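Local coordinates for manganese-binding protein (Chlamydia trachomatis, PDB 6NSI), which captures iron, manganese or nickel ions, preferring ferrous iron, and delivers them to the membrane permease of an ABC transporter for import, at residues L59-S64 against H102-M107; I277-E280 against T284-E287. One frame throughout, in Å; residues are numbered along the deposited sequence.

Overall arrangement
Interaction 1 (59-64 with 102-107) lies close to the middle of the chain, where loops following strands 54-56 and 98-99 meet beside the iron site. Interaction 2 (277-280 with 284-287) is peripheral, its centre about 19 Å from that of the chain, where the C-terminal tail packs against the end of helix 266-280. The centres of interactions 1 and 2 are about 25 Å apart, and the nearest atoms of interactions 1 and 2 are about 8 Å apart, without touching. Along the chain they follow in series, the first closing well before the second opens. Helix 129-154 is a common neighbour, touching Met107 in one and Val285 in the other. One contact thus adjoins the metal, while the other is remote from it.

Interaction 1 (L59-S64 against H102-M107). With FE (Fe (III) ion), chain B.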
loop_
_atom_site.group_PDB
_atom_site.type_symbol
_atom_site.label_atom_id
_atom_site.label_comp_id
_atom_site.label_asym_id
_atom_site.label_seq_id
_atom_site.Cartn_x
_atom_site.Cartn_y
_atom_site.Cartn_z
ATOM N N LEU A 59 5.201 -8.165 -7.396
ATOM C CA LEU A 59 6.003 -6.940 -7.480
ATOM C C LEU A 59 7.115 -6.929 -6.436
ATOM O O LEU A 59 7.550 -5.862 -5.987
ATOM C CB LEU A 59 5.131 -5.680 -7.355
ATOM C CG LEU A 59 3.791 -5.671 -8.115
ATOM C CD1 LEU A 59 2.983 -4.398 -7.835
ATOM C CD2 LEU A 59 3.993 -5.855 -9.611
ATOM N N GLY A 60 7.560 -8.117 -6.028
ATOM C CA GLY A 60 8.646 -8.263 -5.077
ATOM C C GLY A 60 8.280 -8.175 -3.608
ATOM O O GLY A 60 9.186 -8.165 -2.768
ATOM N N LEU A 61 6.992 -8.104 -3.257
ATOM C CA LEU A 61 6.642 -7.936 -1.848
ATOM C C LEU A 61 6.908 -9.205 -1.047
ATOM O O LEU A 61 7.270 -9.139 0.138
ATOM C CB LEU A 61 5.176 -7.531 -1.708
ATOM C CG LEU A 61 4.812 -7.138 -0.274
ATOM C CD1 LEU A 61 5.632 -5.912 0.175
ATOM C CD2 LEU A 61 3.309 -6.879 -0.189
ATOM N N GLU A 62 6.696 -10.363 -1.660
ATOM C CA GLU A 62 6.953 -11.658 -1.027
ATOM C C GLU A 62 8.335 -12.177 -1.421
ATOM O O GLU A 62 8.478 -13.292 -1.909
ATOM C CB GLU A 62 5.853 -12.649 -1.412
ATOM C CG GLU A 62 4.438 -12.254 -0.937
ATOM C CD GLU A 62 3.635 -11.451 -1.978
ATOM O OE1 GLU A 62 4.036 -11.396 -3.169
ATOM O OE2 GLU A 62 2.592 -10.862 -1.605
ATOM N N HIS A 63 9.380 -11.370 -1.226
ATOM C CA HIS A 63 10.681 -11.643 -1.833
ATOM C C HIS A 63 11.657 -12.371 -0.913
ATOM O O HIS A 63 12.785 -12.655 -1.331
ATOM C CB HIS A 63 11.318 -10.337 -2.332
ATOM C CG HIS A 63 12.133 -9.623 -1.298
ATOM N ND1 HIS A 63 13.453 -9.938 -1.039
ATOM C CD2 HIS A 63 11.820 -8.600 -0.467
ATOM C CE1 HIS A 63 13.913 -9.148 -0.084
ATOM N NE2 HIS A 63 12.942 -8.326 0.279
ATOM N N SER A 64 11.264 -12.671 0.322
ATOM C CA SER A 64 12.116 -13.442 1.213
ATOM C C SER A 64 12.331 -14.855 0.674
ATOM O O SER A 64 11.478 -15.422 -0.013
ATOM C CB SER A 64 11.500 -13.503 2.605
ATOM O OG SER A 64 10.591 -14.588 2.713
ATOM N N HIS A 102 3.906 -1.107 -3.749
ATOM C CA HIS A 102 2.906 -0.489 -2.878
ATOM C C HIS A 102 1.679 0.013 -3.620
ATOM O O HIS A 102 1.271 1.165 -3.424
ATOM C CB HIS A 102 3.532 0.674 -2.099
ATOM C CG HIS A 102 4.725 0.271 -1.288
ATOM N ND1 HIS A 102 6.016 0.328 -1.778
ATOM C CD2 HIS A 102 4.826 -0.194 -0.017
ATOM C CE1 HIS A 102 6.857 -0.084 -0.843
ATOM N NE2 HIS A 102 6.162 -0.400 0.234
ATOM N N ILE A 103 1.052 -0.838 -4.442
ATOM C CA ILE A 103 -0.079 -0.365 -5.246
ATOM C C ILE A 103 -1.371 -0.219 -4.454
ATOM O O ILE A 103 -2.326 0.388 -4.957
ATOM C CB ILE A 103 -0.318 -1.297 -6.452
ATOM C CG1 ILE A 103 -0.521 -2.747 -5.992
ATOM C CG2 ILE A 103 0.837 -1.180 -7.467
ATOM C CD1 ILE A 103 -0.928 -3.742 -7.128
ATOM N N TRP A 104 -1.444 -0.750 -3.230
ATOM C CA TRP A 104 -2.683 -0.699 -2.459
ATOM C C TRP A 104 -2.981 0.679 -1.874
ATOM O O TRP A 104 -4.030 0.842 -1.237
ATOM C CB TRP A 104 -2.652 -1.731 -1.325
ATOM C CG TRP A 104 -1.476 -1.516 -0.390
ATOM C CD1 TRP A 104 -1.425 -0.683 0.697
ATOM C CD2 TRP A 104 -0.186 -2.126 -0.489
ATOM N NE1 TRP A 104 -0.173 -0.745 1.291
ATOM C CE2 TRP A 104 0.601 -1.627 0.585
ATOM C CE3 TRP A 104 0.381 -3.057 -1.367
ATOM C CZ2 TRP A 104 1.922 -2.028 0.791
ATOM C CZ3 TRP A 104 1.694 -3.453 -1.158
ATOM C CH2 TRP A 104 2.450 -2.938 -0.088
ATOM N N THR A 105 -2.098 1.665 -2.044
ATOM C CA THR A 105 -2.424 3.031 -1.647
ATOM C C THR A 105 -3.116 3.813 -2.750
ATOM O O THR A 105 -3.551 4.944 -2.505
ATOM C CB THR A 105 -1.170 3.805 -1.232
ATOM O OG1 THR A 105 -0.356 4.049 -2.390
ATOM C CG2 THR A 105 -0.359 3.015 -0.170
ATOM N N ASP A 106 -3.187 3.262 -3.959
ATOM C CA ASP A 106 -3.913 3.874 -5.061
ATOM C C ASP A 106 -5.211 3.076 -5.198
ATOM O O ASP A 106 -5.200 1.929 -5.656
ATOM C CB ASP A 106 -3.052 3.859 -6.328
ATOM C CG ASP A 106 -3.796 4.358 -7.577
ATOM O OD1 ASP A 106 -5.045 4.276 -7.617
ATOM O OD2 ASP A 106 -3.120 4.805 -8.539
ATOM N N MET A 107 -6.323 3.680 -4.769
ATOM C CA MET A 107 -7.597 2.970 -4.673
ATOM C C MET A 107 -8.157 2.573 -6.037
ATOM O O MET A 107 -8.950 1.630 -6.116
ATOM C CB MET A 107 -8.602 3.829 -3.898
ATOM C CG MET A 107 -9.951 3.143 -3.595
ATOM S SD MET A 107 -9.880 1.672 -2.534
ATOM C CE MET A 107 -9.114 2.274 -1.024
HETATM FE FE FE B . 6.797 -0.967 2.249
#
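Two small apolar contacts, Leu59 on Ile103 and Leu61 on Trp104, form a buried contact between two loops next to the iron site of this solute-binding protein of the metal-binding (family 9) type. Leu59 offers one methyl, CD1, to two branches of Ile103, lying 3.9 Å from Ile103 CG2 and 4.0 Å from Ile103 CD1, and the two side chains cross at about a right angle. Leu61 and Trp104 approach from opposite directions. The CG of Leu61 is anti to its backbone N (chi1 -171°), and its CD2 methyl comes obliquely to the six-membered part of the indole, 3.9 Å from Trp104 CZ3. The indole is fastened at its other end, where Trp104 NE1 donates to Ser259 O, and the CA of His102 lies 3.6 Å above one of its faces, toward the rim. Hydrogen bonding and packing together should restrict the swing of the ring.

His102 carries the metal: its NE2 binds iron(III) at 2.2 Å, and His36, His168 and Asp260 complete the protein ligands. On the far side of the imidazole, ND1 is hydrogen-bonded to Asp100 OD1, a second-shell link that should help orient the ring and would probably make NE2 a better donor to the metal. Leu61 also touches His36, and the Trp104 side chain comes to about 4 Å from that of Asp260, so the hydrophobic pair lies against two further ligands. Within 102-107, a short 3-10 turn closes with the bond from Asp106 N to Ile103 O at 3.2 Å. Asp106 then caps the start of helix 107-124, just as Ser64 caps helix 65-71, while helix 172-178 brings Tyr173 against Ile103, Thr105 and Asp106.

Interaction 2 (I277-E280 against T284-E287); sequences ITEE and TVLE
The backbone leaves the end of helix 266-280, turns through three residues and brushes the helix's last turn at Thr284 and Val285 before the extended tail heads away from it, the CA atoms of Glu279 and Thr284 coming to 6.1 Å. This is a helix end packed against the extended C-terminal tail that follows it, held across the two segments by van der Waals contact. Thr278 and Val285 do most of the work. On Thr278 the methyl is anti to the backbone N, which directs CG2 at the tail backbone, 3.6 Å from Thr284 N and 3.9 Å from Thr284 C. Its hydroxyl is engaged within the helix, where Thr278 OG1 is hydrogen-bonded to Val274 O, one turn earlier. The methyl and hydroxyl therefore have separate tasks, one against the tail and one on the helix.

Val285 answers with a single branch: CG2 is the methyl that meets the helix. From Glu279 it is the aliphatic CG that touches the valine, while Thr278 borders the same methyl through its CB.

Helix 129-154 flanks the tail: Trp149 touches Val285 and donates through NE1 to Leu286 O, and Ser153 OG is bonded to Leu286 N. The loop residue Thr156 pairs through OG1 with Thr284 N. Far from the metal sites, the contact ties the last residues to two helices, with Val285 CG2 4.0 Å from both Thr278 CB and Glu279 CG.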
loop_
_atom_site.group_PDB
_atom_site.type_symbol
_atom_site.label_atom_id
_atom_site.label_comp_id
_atom_site.label_asym_id
_atom_site.label_seq_id
_atom_site.Cartn_x
_atom_site.Cartn_y
_atom_site.Cartn_z
ATOM N N ILE A 277 -3.219 12.810 5.995
ATOM C CA ILE A 277 -2.424 13.590 5.048
ATOM C C ILE A 277 -3.143 14.887 4.678
ATOM O O ILE A 277 -2.529 15.961 4.637
ATOM C CB ILE A 277 -2.093 12.723 3.820
ATOM C CG1 ILE A 277 -1.133 11.603 4.255
ATOM C CG2 ILE A 277 -1.516 13.578 2.641
ATOM C CD1 ILE A 277 -0.754 10.667 3.158
ATOM N N THR A 278 -4.455 14.821 4.431
ATOM C CA THR A 278 -5.200 16.026 4.053
ATOM C C THR A 278 -5.142 17.079 5.156
ATOM O O THR A 278 -4.837 18.252 4.898
ATOM C CB THR A 278 -6.660 15.674 3.723
ATOM O OG1 THR A 278 -6.696 14.695 2.680
ATOM C CG2 THR A 278 -7.438 16.910 3.241
ATOM N N GLU A 279 -5.407 16.677 6.404
ATOM C CA GLU A 279 -5.462 17.663 7.483
ATOM C C GLU A 279 -4.093 18.273 7.754
ATOM O O GLU A 279 -3.972 19.491 7.951
ATOM C CB GLU A 279 -6.012 17.024 8.762
ATOM C CG GLU A 279 -7.528 16.970 8.826
ATOM C CD GLU A 279 -8.033 16.234 10.058
ATOM O OE1 GLU A 279 -7.202 15.846 10.916
ATOM O OE2 GLU A 279 -9.264 16.038 10.157
ATOM N N GLU A 280 -3.044 17.446 7.775
ATOM C CA GLU A 280 -1.734 17.962 8.168
ATOM C C GLU A 280 -1.121 18.840 7.088
ATOM O O GLU A 280 -0.366 19.766 7.415
ATOM C CB GLU A 280 -0.789 16.812 8.514
ATOM C CG GLU A 280 -1.226 16.012 9.748
ATOM C CD GLU A 280 -0.795 16.644 11.065
ATOM O OE1 GLU A 280 -0.788 15.926 12.090
ATOM O OE2 GLU A 280 -0.464 17.859 11.078
ATOM N N THR A 284 -8.954 20.175 3.641
ATOM C CA THR A 284 -10.170 19.936 4.413
ATOM C C THR A 284 -10.809 18.647 3.931
ATOM O O THR A 284 -11.053 18.485 2.733
ATOM C CB THR A 284 -11.162 21.109 4.287
ATOM O OG1 THR A 284 -10.508 22.335 4.636
ATOM C CG2 THR A 284 -12.378 20.893 5.194
ATOM N N VAL A 285 -11.060 17.733 4.860
ATOM C CA VAL A 285 -11.606 16.423 4.531
ATOM C C VAL A 285 -13.090 16.557 4.199
ATOM O O VAL A 285 -13.873 17.086 4.996
ATOM C CB VAL A 285 -11.389 15.446 5.698
ATOM C CG1 VAL A 285 -12.028 14.119 5.398
ATOM C CG2 VAL A 285 -9.889 15.301 6.016
ATOM N N LEU A 286 -13.483 16.072 3.027
ATOM C CA LEU A 286 -14.899 16.039 2.684
ATOM C C LEU A 286 -15.646 15.032 3.558
ATOM O O LEU A 286 -15.094 14.014 3.987
ATOM C CB LEU A 286 -15.074 15.684 1.212
ATOM C CG LEU A 286 -15.044 16.869 0.246
ATOM C CD1 LEU A 286 -13.655 17.521 0.196
ATOM C CD2 LEU A 286 -15.510 16.415 -1.138
ATOM N N GLU A 287 -16.917 15.322 3.824
ATOM C CA GLU A 287 -17.721 14.401 4.631
ATOM C C GLU A 287 -18.178 13.206 3.801
ATOM O O GLU A 287 -18.158 12.066 4.276
ATOM C CB GLU A 287 -18.938 15.108 5.243
ATOM C CG GLU A 287 -18.662 16.511 5.790
ATOM C CD GLU A 287 -18.532 16.559 7.321
ATOM O OE1 GLU A 287 -18.112 17.621 7.838
ATOM O OE2 GLU A 287 -18.842 15.549 8.002
#